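Local coordinates for enoyl-CoA hydratase (Thermus thermophilus, PDB 1WZ8), which probably catalyses the reversible hydration of trans-2-enoyl-CoA thioesters to 3-hydroxyacyl-CoA, as a hexameric member of the crotonase family, at residues F73-I76 against E77-R80; H83-L86 against L87-F90; L154-P157 against L158-M162; K194-E197 against K198-V202; S227-P230 against H231-L234. All coordinates share one frame; numbering follows the deposited sequence.

How the interactions relate
All five are local contacts along helices or at helix ends, in order along one crotonase-type chain; interaction 3 joins two short helices. Interactions 1 and 2 belong to the successive helices 73-81 and 83-102; their centres are about 10 Å apart and they touch through a salt bridge and apolar packing. Interaction 5 starts helix 229-241 and meets interaction 2 where Phe90 CE1 lies 4.3 Å from Glu233 O. It also meets interaction 3, with Leu154 CB 3.5 Å from Phe232 CB. Interaction 4, on helix 195-207 against the six-stranded sheet, lies remote, about 34 Å from interaction 1 centre to centre. Interactions 2, 3 and 5 reach neighbouring subunits of the hexamer broadly, interaction 4 at Val202 alone.

Interaction 1 of 5, residues F73-I76 against E77-R80; sequences FGLI and EEMR
Helix 73-81 of the crotonase fold carries this local contact, in which Leu75 reaches Glu78 and Met79 one turn further on. A chi1 of 175° swings the Leu75 branch to the side of its own carbonyl carbon, bringing CD1 within 3.7 Å of Glu78 OE1 and 4.3 Å of Met79 CG. Met79 CG also rests 3.1 Å from Leu75 O, the carbonyl that accepts the Met79 N-H. Round the helix, chi1 of Glu77 (-70°) lays its CG 3.2 Å from Phe73 O, and the bend at chi2 then turns the carboxylate toward the edge of the Arg80 guanidinium. There OE1, in the guanidinium plane, makes a long salt bridge to Arg80 NE at 3.6 Å, while Glu77 OE2 pairs with Lys256. Backbone bonds such as Glu77 N to Phe73 O, 2.9 Å, hold the turns together. Buried Leu75 and Met79 suit the side packed on helix 83-102, since a branched leucine and a flexible methionine can both fit between helices. Glu78 lies at the margin of that side, where OE1 combines an apolar neighbour with a salt bridge to Arg88; the pairing may be modestly strengthened where the Leu75 methyl limits solvent.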
loop_
_atom_site.group_PDB
_atom_site.type_symbol
_atom_site.label_atom_id
_atom_site.label_comp_id
_atom_site.label_asym_id
_atom_site.label_seq_id
_atom_site.Cartn_x
_atom_site.Cartn_y
_atom_site.Cartn_z
ATOM N N PHE A 73 0.775 2.553 -37.157
ATOM C CA PHE A 73 0.523 1.180 -37.578
ATOM C C PHE A 73 1.845 0.431 -37.667
ATOM O O PHE A 73 1.931 -0.746 -37.316
ATOM C CB PHE A 73 -0.166 1.146 -38.949
ATOM C CG PHE A 73 -1.635 1.462 -38.906
ATOM C CD1 PHE A 73 -2.513 0.656 -38.187
ATOM C CD2 PHE A 73 -2.145 2.558 -39.601
ATOM C CE1 PHE A 73 -3.880 0.934 -38.162
ATOM C CE2 PHE A 73 -3.510 2.844 -39.581
ATOM C CZ PHE A 73 -4.379 2.032 -38.862
ATOM N N GLY A 74 2.875 1.126 -38.139
ATOM C CA GLY A 74 4.185 0.515 -38.276
ATOM C C GLY A 74 4.714 0.004 -36.950
ATOM O O GLY A 74 5.219 -1.115 -36.858
ATOM N N LEU A 75 4.592 0.830 -35.919
ATOM C CA LEU A 75 5.055 0.463 -34.589
ATOM C C LEU A 75 4.291 -0.745 -34.053
ATOM O O LEU A 75 4.888 -1.678 -33.511
ATOM C CB LEU A 75 4.890 1.647 -33.638
ATOM C CG LEU A 75 5.225 1.416 -32.164
ATOM C CD1 LEU A 75 6.599 0.768 -32.025
ATOM C CD2 LEU A 75 5.179 2.746 -31.440
ATOM N N ILE A 76 2.972 -0.726 -34.211
ATOM C CA ILE A 76 2.139 -1.826 -33.740
ATOM C C ILE A 76 2.499 -3.125 -34.460
ATOM O O ILE A 76 2.565 -4.192 -33.843
ATOM C CB ILE A 76 0.639 -1.511 -33.955
ATOM C CG1 ILE A 76 0.247 -0.295 -33.110
ATOM C CG2 ILE A 76 -0.216 -2.716 -33.574
ATOM C CD1 ILE A 76 -1.184 0.158 -33.298
ATOM N N GLU A 77 2.739 -3.033 -35.764
ATOM C CA GLU A 77 3.092 -4.212 -36.547
ATOM C C GLU A 77 4.448 -4.763 -36.126
ATOM O O GLU A 77 4.644 -5.979 -36.093
ATOM C CB GLU A 77 3.104 -3.881 -38.041
ATOM C CG GLU A 77 1.724 -3.622 -38.633
ATOM C CD GLU A 77 0.842 -4.862 -38.652
ATOM O OE1 GLU A 77 1.270 -5.921 -38.141
ATOM O OE2 GLU A 77 -0.287 -4.776 -39.182
ATOM N N GLU A 78 5.383 -3.871 -35.808
ATOM C CA GLU A 78 6.710 -4.288 -35.379
ATOM C C GLU A 78 6.616 -5.095 -34.087
ATOM O O GLU A 78 7.258 -6.138 -33.937
ATOM C CB GLU A 78 7.610 -3.073 -35.139
ATOM C CG GLU A 78 8.946 -3.451 -34.520
ATOM C CD GLU A 78 9.777 -2.254 -34.110
ATOM O OE1 GLU A 78 9.229 -1.328 -33.479
ATOM O OE2 GLU A 78 10.989 -2.251 -34.404
ATOM N N MET A 79 5.817 -4.590 -33.152
ATOM C CA MET A 79 5.608 -5.246 -31.865
ATOM C C MET A 79 5.015 -6.637 -32.079
ATOM O O MET A 79 5.453 -7.614 -31.479
ATOM C CB MET A 79 4.641 -4.419 -31.013
ATOM C CG MET A 79 5.119 -3.019 -30.684
ATOM S SD MET A 79 3.807 -2.017 -29.940
ATOM C CE MET A 79 3.556 -2.869 -28.395
ATOM N N ARG A 80 4.008 -6.706 -32.942
ATOM C CA ARG A 80 3.312 -7.953 -33.247
ATOM C C ARG A 80 4.163 -9.022 -33.927
ATOM O O ARG A 80 3.886 -10.212 -33.799
ATOM C CB ARG A 80 2.103 -7.661 -34.142
ATOM C CG ARG A 80 0.755 -7.718 -33.443
ATOM C CD ARG A 80 -0.367 -7.366 -34.415
ATOM N NE ARG A 80 -0.248 -8.097 -35.676
ATOM C CZ ARG A 80 -0.429 -9.408 -35.804
ATOM N NH1 ARG A 80 -0.747 -10.139 -34.744
ATOM N NH2 ARG A 80 -0.278 -9.991 -36.988
#

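Interaction 2 of 5, residues H83-L86 against L87-F90; sequences HEAL and LRVF
From His83 to Phe90 the backbone makes two regular turns at the start of helix 83-102, closed by i to i+4 hydrogen bonds. Leu87 N gives a nearly straight one to His83 O (3.1 Å), whereas that from Phe90 N to Leu86 O, 3.0 Å, is clearly more bent. The same one-turn spacing puts the side chain of Leu87 beside that of His83. A chi1 of 172° carries the His83 ring to the Leu87 side, and chi2 near 96° turns its face to Leu87 CD2, which sits 3.9 Å from the ring centroid, 21° off the normal and shifted toward the rim. In this CH-pi contact the ring atom nearest to Leu87 CD2 is His83 CE1, 3.6 Å. Leu87 CD2 also packs 4.1 Å from Leu86 CB, and Val89 CG2 lies 3.2 Å from Ala85 O. On the side formed by Ala85 and Val89, small or compact residues allow helix 73-81 to come close. Histidine suits its place because both nitrogens are used between subunits: ND1 bonds Ser244 OG of the second subunit and NE2 bonds Glu212 OE1 of the third. The leucine methyl covers part of one ring face, and the glutamate may favour a protonated imidazole.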
loop_
_atom_site.group_PDB
_atom_site.type_symbol
_atom_site.label_atom_id
_atom_site.label_comp_id
_atom_site.label_asym_id
_atom_site.label_seq_id
_atom_site.Cartn_x
_atom_site.Cartn_y
_atom_site.Cartn_z
ATOM N N HIS A 83 9.226 -10.860 -30.674
ATOM C CA HIS A 83 9.252 -10.868 -29.229
ATOM C C HIS A 83 10.198 -9.793 -28.733
ATOM O O HIS A 83 9.927 -9.088 -27.769
ATOM C CB HIS A 83 9.736 -12.243 -28.767
ATOM C CG HIS A 83 9.953 -12.224 -27.276
ATOM N ND1 HIS A 83 9.025 -12.648 -26.382
ATOM C CD2 HIS A 83 11.086 -11.799 -26.572
ATOM C CE1 HIS A 83 9.588 -12.485 -25.169
ATOM N NE2 HIS A 83 10.822 -11.978 -25.253
ATOM N N GLU A 84 11.330 -9.685 -29.419
ATOM C CA GLU A 84 12.341 -8.698 -29.064
ATOM C C GLU A 84 11.770 -7.291 -29.164
ATOM O O GLU A 84 11.971 -6.465 -28.270
ATOM C CB GLU A 84 13.559 -8.841 -29.981
ATOM C CG GLU A 84 14.335 -10.118 -29.722
ATOM C CD GLU A 84 14.819 -10.203 -28.292
ATOM O OE1 GLU A 84 14.570 -11.234 -27.630
ATOM O OE2 GLU A 84 15.458 -9.238 -27.831
ATOM N N ALA A 85 11.044 -7.025 -30.245
ATOM C CA ALA A 85 10.445 -5.708 -30.446
ATOM C C ALA A 85 9.375 -5.435 -29.394
ATOM O O ALA A 85 9.295 -4.337 -28.839
ATOM C CB ALA A 85 9.836 -5.617 -31.842
ATOM N N LEU A 86 8.550 -6.441 -29.124
ATOM C CA LEU A 86 7.483 -6.297 -28.150
ATOM C C LEU A 86 8.019 -5.875 -26.782
ATOM O O LEU A 86 7.513 -4.930 -26.174
ATOM C CB LEU A 86 6.706 -7.609 -28.013
ATOM C CG LEU A 86 5.461 -7.542 -27.124
ATOM C CD1 LEU A 86 4.444 -6.597 -27.754
ATOM C CD2 LEU A 86 4.861 -8.928 -26.950
ATOM N N LEU A 87 9.045 -6.564 -26.295
ATOM C CA LEU A 87 9.587 -6.226 -24.984
ATOM C C LEU A 87 10.382 -4.926 -24.953
ATOM O O LEU A 87 10.452 -4.270 -23.915
ATOM C CB LEU A 87 10.427 -7.384 -24.438
ATOM C CG LEU A 87 9.621 -8.476 -23.712
ATOM C CD1 LEU A 87 8.999 -7.880 -22.457
ATOM C CD2 LEU A 87 8.535 -9.051 -24.623
ATOM N N ARG A 88 10.985 -4.552 -26.078
ATOM C CA ARG A 88 11.711 -3.308 -26.054
ATOM C C ARG A 88 10.722 -2.169 -25.953
ATOM O O ARG A 88 10.911 -1.210 -25.216
ATOM C CB ARG A 88 12.509 -3.197 -27.353
ATOM C CG ARG A 88 13.078 -1.795 -27.568
ATOM C CD ARG A 88 13.332 -1.499 -29.050
ATOM N NE ARG A 88 12.160 -0.858 -29.656
ATOM C CZ ARG A 88 11.750 -1.324 -30.849
ATOM N NH1 ARG A 88 12.388 -2.326 -31.427
ATOM N NH2 ARG A 88 10.694 -0.766 -31.448
ATOM N N VAL A 89 9.601 -2.279 -26.658
ATOM C CA VAL A 89 8.546 -1.273 -26.581
ATOM C C VAL A 89 7.871 -1.303 -25.208
ATOM O O VAL A 89 7.385 -0.277 -24.730
ATOM C CB VAL A 89 7.498 -1.487 -27.701
ATOM C CG1 VAL A 89 6.346 -0.494 -27.554
ATOM C CG2 VAL A 89 8.160 -1.301 -29.053
ATOM N N PHE A 90 7.854 -2.472 -24.569
ATOM C CA PHE A 90 7.257 -2.589 -23.240
ATOM C C PHE A 90 7.926 -1.585 -22.307
ATOM O O PHE A 90 7.257 -0.785 -21.648
ATOM C CB PHE A 90 7.453 -4.001 -22.681
ATOM C CG PHE A 90 6.973 -4.161 -21.264
ATOM C CD1 PHE A 90 5.627 -4.382 -20.988
ATOM C CD2 PHE A 90 7.867 -4.068 -20.204
ATOM C CE1 PHE A 90 5.177 -4.506 -19.671
ATOM C CE2 PHE A 90 7.432 -4.188 -18.889
ATOM C CZ PHE A 90 6.081 -4.408 -18.622
#

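Interaction 3 of 5, residues L154-P157 against L158-M162; sequences LLWP and LLVGM
Pro157, Leu158 and Trp156 form the middle of this contact, and Pro157 is clasped from beyond the turn by Met162. Bends at chi2 (60°) and chi3 fold the Met162 chain back, so that its terminal CE lies 3.9 Å from Pro157 CG and equally close to CB. Trp156 runs side by side with Val160, pointing the same way, with CE3 3.9 Å from Val160 CG2. Its carbonyl takes two N-H groups: Val160 N, 2.9 Å from Trp156 O, arrives nearly along the C=O axis, while Leu159 N, also 2.9 Å from Trp156 O, comes from well above the carbonyl plane (64°). Two donors on one oxygen mix a tight turn with a helical one. Leu158 N adds only a weak bond to Leu155 O, 3.4 Å. Leu158 CB lies 3.7 Å from Pro157 C, and its side chain packs on Trp224 and Tyr225 of helix 211-226. Outward, Trp156 NE1 is bonded to His151 and the indole packs on helices 118-125 and 162-171, while Pro157 and Leu158 meet Trp224 of the fourth subunit. Pro157, with no N-H to give, suits the first turn of short helix 157-160. Gly161 ends it with positive phi (90°), where a CB would jam against the preceding carbonyl oxygen, donates a weak bond to Pro157 O, and stands at the N-cap of helix 162-171: a glycine-terminated helix passing directly into the next.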
loop_
_atom_site.group_PDB
_atom_site.type_symbol
_atom_site.label_atom_id
_atom_site.label_comp_id
_atom_site.label_asym_id
_atom_site.label_seq_id
_atom_site.Cartn_x
_atom_site.Cartn_y
_atom_site.Cartn_z
ATOM N N LEU A 154 -2.622 3.664 -14.477
ATOM C CA LEU A 154 -1.790 4.405 -13.527
ATOM C C LEU A 154 -2.385 5.778 -13.214
ATOM O O LEU A 154 -2.448 6.205 -12.053
ATOM C CB LEU A 154 -0.376 4.624 -14.083
ATOM C CG LEU A 154 0.554 5.409 -13.144
ATOM C CD1 LEU A 154 0.925 4.522 -11.968
ATOM C CD2 LEU A 154 1.810 5.862 -13.876
ATOM N N LEU A 155 -2.839 6.457 -14.262
ATOM C CA LEU A 155 -3.341 7.815 -14.137
ATOM C C LEU A 155 -4.829 8.108 -13.943
ATOM O O LEU A 155 -5.182 8.909 -13.077
ATOM C CB LEU A 155 -2.836 8.628 -15.340
ATOM C CG LEU A 155 -1.344 8.488 -15.695
ATOM C CD1 LEU A 155 -1.023 9.300 -16.948
ATOM C CD2 LEU A 155 -0.486 8.950 -14.527
ATOM N N TRP A 156 -5.705 7.474 -14.722
ATOM C CA TRP A 156 -7.137 7.785 -14.632
ATOM C C TRP A 156 -7.878 7.724 -13.292
ATOM O O TRP A 156 -8.628 8.645 -12.965
ATOM C CB TRP A 156 -7.925 6.966 -15.665
ATOM C CG TRP A 156 -7.753 7.459 -17.073
ATOM C CD1 TRP A 156 -6.580 7.570 -17.768
ATOM C CD2 TRP A 156 -8.790 7.887 -17.967
ATOM N NE1 TRP A 156 -6.826 8.038 -19.038
ATOM C CE2 TRP A 156 -8.172 8.240 -19.187
ATOM C CE3 TRP A 156 -10.181 8.005 -17.854
ATOM C CZ2 TRP A 156 -8.899 8.705 -20.290
ATOM C CZ3 TRP A 156 -10.904 8.470 -18.953
ATOM C CH2 TRP A 156 -10.258 8.813 -20.153
ATOM N N PRO A 157 -7.693 6.658 -12.501
ATOM C CA PRO A 157 -8.424 6.631 -11.229
ATOM C C PRO A 157 -8.223 7.859 -10.348
ATOM O O PRO A 157 -9.182 8.361 -9.750
ATOM C CB PRO A 157 -7.917 5.352 -10.566
ATOM C CG PRO A 157 -7.655 4.457 -11.750
ATOM C CD PRO A 157 -6.944 5.404 -12.701
ATOM N N LEU A 158 -6.982 8.333 -10.256
ATOM C CA LEU A 158 -6.677 9.496 -9.427
ATOM C C LEU A 158 -6.948 10.821 -10.124
ATOM O O LEU A 158 -6.709 11.885 -9.557
ATOM C CB LEU A 158 -5.223 9.461 -8.952
ATOM C CG LEU A 158 -4.885 8.475 -7.832
ATOM C CD1 LEU A 158 -3.410 8.609 -7.466
ATOM C CD2 LEU A 158 -5.764 8.750 -6.615
ATOM N N LEU A 159 -7.448 10.756 -11.353
ATOM C CA LEU A 159 -7.764 11.969 -12.094
ATOM C C LEU A 159 -9.269 12.204 -12.152
ATOM O O LEU A 159 -9.749 13.287 -11.802
ATOM C CB LEU A 159 -7.211 11.896 -13.526
ATOM C CG LEU A 159 -5.695 12.029 -13.715
ATOM C CD1 LEU A 159 -5.360 11.873 -15.187
ATOM C CD2 LEU A 159 -5.214 13.386 -13.214
ATOM N N VAL A 160 -10.013 11.187 -12.575
ATOM C CA VAL A 160 -11.460 11.309 -12.710
ATOM C C VAL A 160 -12.309 10.354 -11.881
ATOM O O VAL A 160 -13.538 10.422 -11.926
ATOM C CB VAL A 160 -11.890 11.151 -14.189
ATOM C CG1 VAL A 160 -11.228 12.223 -15.038
ATOM C CG2 VAL A 160 -11.527 9.761 -14.696
ATOM N N GLY A 161 -11.677 9.468 -11.121
ATOM C CA GLY A 161 -12.456 8.536 -10.329
ATOM C C GLY A 161 -12.734 7.287 -11.140
ATOM O O GLY A 161 -12.681 7.316 -12.371
ATOM N N MET A 162 -13.069 6.198 -10.456
ATOM C CA MET A 162 -13.304 4.917 -11.116
ATOM C C MET A 162 -14.512 4.810 -12.045
ATOM O O MET A 162 -14.449 4.108 -13.055
ATOM C CB MET A 162 -13.378 3.807 -10.068
ATOM C CG MET A 162 -13.259 2.410 -10.661
ATOM S SD MET A 162 -11.690 2.195 -11.538
ATOM C CE MET A 162 -10.552 2.455 -10.189
#

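Interaction 4 of 5, residues K194-E197 against K198-V202; sequences KVYE and KALEV
Tyr196 and Leu200 both place CG anti to the backbone N (chi1 177° and 179°), and being one turn apart they run side by side in the same direction. Leu200 CB therefore lies over one face of the tyrosine ring, while its CD2 reaches the far end, 4.2 Å from Tyr196 CE2 and 3.9 Å from Tyr196 OH. The hydroxyl itself is hydrogen-bonded to Glu23, and Arg61 makes a cation-pi contact with the ring. Beneath them the Leu200 N to Tyr196 O bond, 2.8 Å, belongs to the regular bonding of helix 195-207. Ala199, short enough for close approach, faces strands 57-62 and 107-111, which seats the helix on the six-stranded sheet. Lys198 runs its aliphatic chain along edge strand 188-190, and its NZ end turns toward the exposed side to donate to Glu201 OE2 at 3.1 Å, from above the carboxylate plane (47°). One turn earlier Lys194 NZ forms a salt bridge to Glu197 OE2, 3.6 Å. Each glutamate thus has a lysine three residues before it, and this pairing should offset the like charges of Glu197 OE2 and Glu201 OE1, 5.8 Å apart. The helix is amphipathic: apolar and aromatic groups bind the sheet, while paired charges face outward.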
loop_
_atom_site.group_PDB
_atom_site.type_symbol
_atom_site.label_atom_id
_atom_site.label_comp_id
_atom_site.label_asym_id
_atom_site.label_seq_id
_atom_site.Cartn_x
_atom_site.Cartn_y
_atom_site.Cartn_z
ATOM N N LYS A 194 -6.212 29.034 -28.557
ATOM C CA LYS A 194 -5.420 29.541 -27.445
ATOM C C LYS A 194 -4.619 28.490 -26.688
ATOM O O LYS A 194 -3.917 28.823 -25.730
ATOM C CB LYS A 194 -6.338 30.249 -26.446
ATOM C CG LYS A 194 -7.136 31.412 -27.011
ATOM C CD LYS A 194 -6.260 32.630 -27.199
ATOM C CE LYS A 194 -7.073 33.831 -27.650
ATOM N NZ LYS A 194 -6.252 35.075 -27.669
ATOM N N VAL A 195 -4.709 27.232 -27.108
ATOM C CA VAL A 195 -4.008 26.154 -26.409
ATOM C C VAL A 195 -2.515 26.394 -26.207
ATOM O O VAL A 195 -2.041 26.459 -25.067
ATOM C CB VAL A 195 -4.218 24.795 -27.126
ATOM C CG1 VAL A 195 -3.425 23.692 -26.417
ATOM C CG2 VAL A 195 -5.708 24.450 -27.142
ATOM N N TYR A 196 -1.765 26.517 -27.297
ATOM C CA TYR A 196 -0.332 26.746 -27.164
ATOM C C TYR A 196 -0.034 28.005 -26.348
ATOM O O TYR A 196 0.824 27.996 -25.465
ATOM C CB TYR A 196 0.339 26.860 -28.534
ATOM C CG TYR A 196 1.815 27.169 -28.420
ATOM C CD1 TYR A 196 2.701 26.236 -27.888
ATOM C CD2 TYR A 196 2.318 28.415 -28.795
ATOM C CE1 TYR A 196 4.055 26.535 -27.731
ATOM C CE2 TYR A 196 3.671 28.724 -28.640
ATOM C CZ TYR A 196 4.531 27.779 -28.108
ATOM O OH TYR A 196 5.867 28.079 -27.947
ATOM N N GLU A 197 -0.740 29.091 -26.646
ATOM C CA GLU A 197 -0.538 30.346 -25.927
ATOM C C GLU A 197 -0.692 30.198 -24.414
ATOM O O GLU A 197 0.144 30.686 -23.649
ATOM C CB GLU A 197 -1.517 31.408 -26.442
ATOM C CG GLU A 197 -1.570 32.673 -25.607
ATOM C CD GLU A 197 -2.495 33.719 -26.202
ATOM O OE1 GLU A 197 -2.189 34.213 -27.308
ATOM O OE2 GLU A 197 -3.527 34.041 -25.572
ATOM N N LYS A 198 -1.764 29.535 -23.982
ATOM C CA LYS A 198 -2.016 29.340 -22.555
ATOM C C LYS A 198 -1.008 28.363 -21.959
ATOM O O LYS A 198 -0.538 28.553 -20.840
ATOM C CB LYS A 198 -3.436 28.809 -22.332
ATOM C CG LYS A 198 -3.814 28.591 -20.868
ATOM C CD LYS A 198 -3.846 29.908 -20.088
ATOM C CE LYS A 198 -4.287 29.699 -18.645
ATOM N NZ LYS A 198 -4.369 30.983 -17.883
ATOM N N ALA A 199 -0.681 27.312 -22.701
ATOM C CA ALA A 199 0.280 26.335 -22.205
ATOM C C ALA A 199 1.631 27.006 -21.965
ATOM O O ALA A 199 2.296 26.752 -20.961
ATOM C CB ALA A 199 0.427 25.187 -23.198
ATOM N N LEU A 200 2.035 27.869 -22.890
ATOM C CA LEU A 200 3.306 28.575 -22.755
ATOM C C LEU A 200 3.259 29.500 -21.538
ATOM O O LEU A 200 4.231 29.610 -20.788
ATOM C CB LEU A 200 3.598 29.384 -24.028
ATOM C CG LEU A 200 4.899 30.191 -24.013
ATOM C CD1 LEU A 200 6.077 29.262 -23.742
ATOM C CD2 LEU A 200 5.067 30.922 -25.337
ATOM N N GLU A 201 2.122 30.158 -21.339
ATOM C CA GLU A 201 1.947 31.058 -20.202
ATOM C C GLU A 201 2.118 30.278 -18.893
ATOM O O GLU A 201 2.755 30.748 -17.936
ATOM C CB GLU A 201 0.552 31.685 -20.252
ATOM C CG GLU A 201 0.252 32.637 -19.101
ATOM C CD GLU A 201 -1.214 33.023 -19.040
ATOM O OE1 GLU A 201 -1.745 33.533 -20.052
ATOM O OE2 GLU A 201 -1.838 32.813 -17.978
ATOM N N VAL A 202 1.533 29.086 -18.853
ATOM C CA VAL A 202 1.626 28.230 -17.677
ATOM C C VAL A 202 3.083 27.831 -17.458
ATOM O O VAL A 202 3.606 27.918 -16.346
ATOM C CB VAL A 202 0.760 26.956 -17.852
ATOM C CG1 VAL A 202 0.984 26.005 -16.683
ATOM C CG2 VAL A 202 -0.714 27.341 -17.933
#

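Interaction 5 of 5, residues S227-P230 against H231-L234; sequences SFLP and HFEL
Phe228 and His231 form a T-shaped (edge-to-face) pair at the amino end of helix 229-241, with Phe228 at the N-cap position. The ring centroids are 4.8 Å apart and the planes stand at 68°. Phe228 CD1 points into the imidazole face, 3.5 Å above the His231 ring plane and over its centre. The first torsion of His231 (chi1 -61°) sets the imidazole on the side of the backbone N, which folds the ring back toward the start of the helix and under the phenylalanine edge. An apolar pair lies on another side of the turn: as modelled, Leu229 CD1 sits at the edge of the Phe232 ring, 3.8 Å from Phe232 CD2, though the exact place of this methyl is doubtful.

The backbone sets these positions. Phe228 O takes the N-H of Phe232 at 3.1 Å, in the carbonyl plane; Glu233 N bonds Leu229 O almost straight (2.8 Å, 177°), and Leu234 N reaches Pro230 O. Pro230 suits this first turn, where the missing N-H costs no helical bond.

Farther out, neighbouring subunits hold the rings. Trp224 of the fourth subunit stacks on Phe228 and meets His231, whose NE2 is hydrogen-bonded to Ser227 OG of that subunit. Glu233, buried and acidic, is matched by Arg94 of its own chain and by His219 and His223 of the third subunit. The histidine is thus gripped at one nitrogen and by ring contacts, while its ND1, buried 3.7 Å from Phe228 CA, has no polar partner in the model.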
loop_
_atom_site.group_PDB
_atom_site.type_symbol
_atom_site.label_atom_id
_atom_site.label_comp_id
_atom_site.label_asym_id
_atom_site.label_seq_id
_atom_site.Cartn_x
_atom_site.Cartn_y
_atom_site.Cartn_z
ATOM N N SER A 227 2.988 4.662 -5.934
ATOM C CA SER A 227 2.456 3.610 -5.075
ATOM C C SER A 227 1.617 2.595 -5.856
ATOM O O SER A 227 1.348 1.500 -5.370
ATOM C CB SER A 227 1.606 4.224 -3.954
ATOM O OG SER A 227 2.401 4.980 -3.060
ATOM N N PHE A 228 1.213 2.963 -7.070
ATOM C CA PHE A 228 0.392 2.093 -7.907
ATOM C C PHE A 228 1.109 1.659 -9.179
ATOM O O PHE A 228 0.473 1.295 -10.166
ATOM C CB PHE A 228 -0.914 2.803 -8.265
ATOM C CG PHE A 228 -1.822 3.020 -7.084
ATOM C CD1 PHE A 228 -2.729 2.035 -6.704
ATOM C CD2 PHE A 228 -1.733 4.184 -6.322
ATOM C CE1 PHE A 228 -3.541 2.203 -5.590
ATOM C CE2 PHE A 228 -2.547 4.363 -5.198
ATOM C CZ PHE A 228 -3.448 3.370 -4.829
ATOM N N LEU A 229 2.434 1.691 -9.149
ATOM C CA LEU A 229 3.212 1.290 -10.309
ATOM C C LEU A 229 2.952 -0.171 -10.671
ATOM O O LEU A 229 2.832 -0.509 -11.855
ATOM C CB LEU A 229 4.703 1.514 -10.064
ATOM C CG LEU A 229 5.381 2.348 -11.150
ATOM C CD1 LEU A 229 5.234 1.641 -12.492
ATOM C CD2 LEU A 229 4.764 3.735 -11.209
ATOM N N PRO A 230 2.878 -1.067 -9.666
ATOM C CA PRO A 230 2.619 -2.465 -10.020
ATOM C C PRO A 230 1.294 -2.582 -10.781
ATOM O O PRO A 230 1.184 -3.335 -11.752
ATOM C CB PRO A 230 2.583 -3.159 -8.661
ATOM C CG PRO A 230 3.579 -2.359 -7.867
ATOM C CD PRO A 230 3.208 -0.944 -8.233
ATOM N N HIS A 231 0.291 -1.829 -10.332
ATOM C CA HIS A 231 -1.019 -1.835 -10.976
ATOM C C HIS A 231 -0.863 -1.439 -12.442
ATOM O O HIS A 231 -1.455 -2.047 -13.335
ATOM C CB HIS A 231 -1.954 -0.829 -10.299
ATOM C CG HIS A 231 -2.220 -1.118 -8.853
ATOM N ND1 HIS A 231 -1.217 -1.206 -7.913
ATOM C CD2 HIS A 231 -3.382 -1.305 -8.182
ATOM C CE1 HIS A 231 -1.747 -1.435 -6.724
ATOM N NE2 HIS A 231 -3.060 -1.500 -6.860
ATOM N N PHE A 232 -0.066 -0.405 -12.677
ATOM C CA PHE A 232 0.171 0.094 -14.028
ATOM C C PHE A 232 0.924 -0.922 -14.881
ATOM O O PHE A 232 0.481 -1.282 -15.968
ATOM C CB PHE A 232 0.954 1.411 -13.963
ATOM C CG PHE A 232 1.509 1.860 -15.287
ATOM C CD1 PHE A 232 0.708 1.884 -16.424
ATOM C CD2 PHE A 232 2.834 2.269 -15.392
ATOM C CE1 PHE A 232 1.221 2.313 -17.650
ATOM C CE2 PHE A 232 3.356 2.702 -16.615
ATOM C CZ PHE A 232 2.543 2.721 -17.746
ATOM N N GLU A 233 2.058 -1.391 -14.381
ATOM C CA GLU A 233 2.852 -2.350 -15.138
ATOM C C GLU A 233 2.112 -3.645 -15.434
ATOM O O GLU A 233 2.327 -4.262 -16.480
ATOM C CB GLU A 233 4.169 -2.607 -14.410
ATOM C CG GLU A 233 5.105 -1.409 -14.520
ATOM C CD GLU A 233 6.344 -1.544 -13.671
ATOM O OE1 GLU A 233 6.717 -2.688 -13.348
ATOM O OE2 GLU A 233 6.947 -0.500 -13.342
ATOM N N LEU A 234 1.241 -4.066 -14.522
ATOM C CA LEU A 234 0.462 -5.273 -14.755
ATOM C C LEU A 234 -0.482 -5.006 -15.932
ATOM O O LEU A 234 -0.650 -5.853 -16.809
ATOM C CB LEU A 234 -0.361 -5.644 -13.515
ATOM C CG LEU A 234 -1.471 -6.674 -13.766
ATOM C CD1 LEU A 234 -0.870 -8.009 -14.223
ATOM C CD2 LEU A 234 -2.285 -6.860 -12.502
#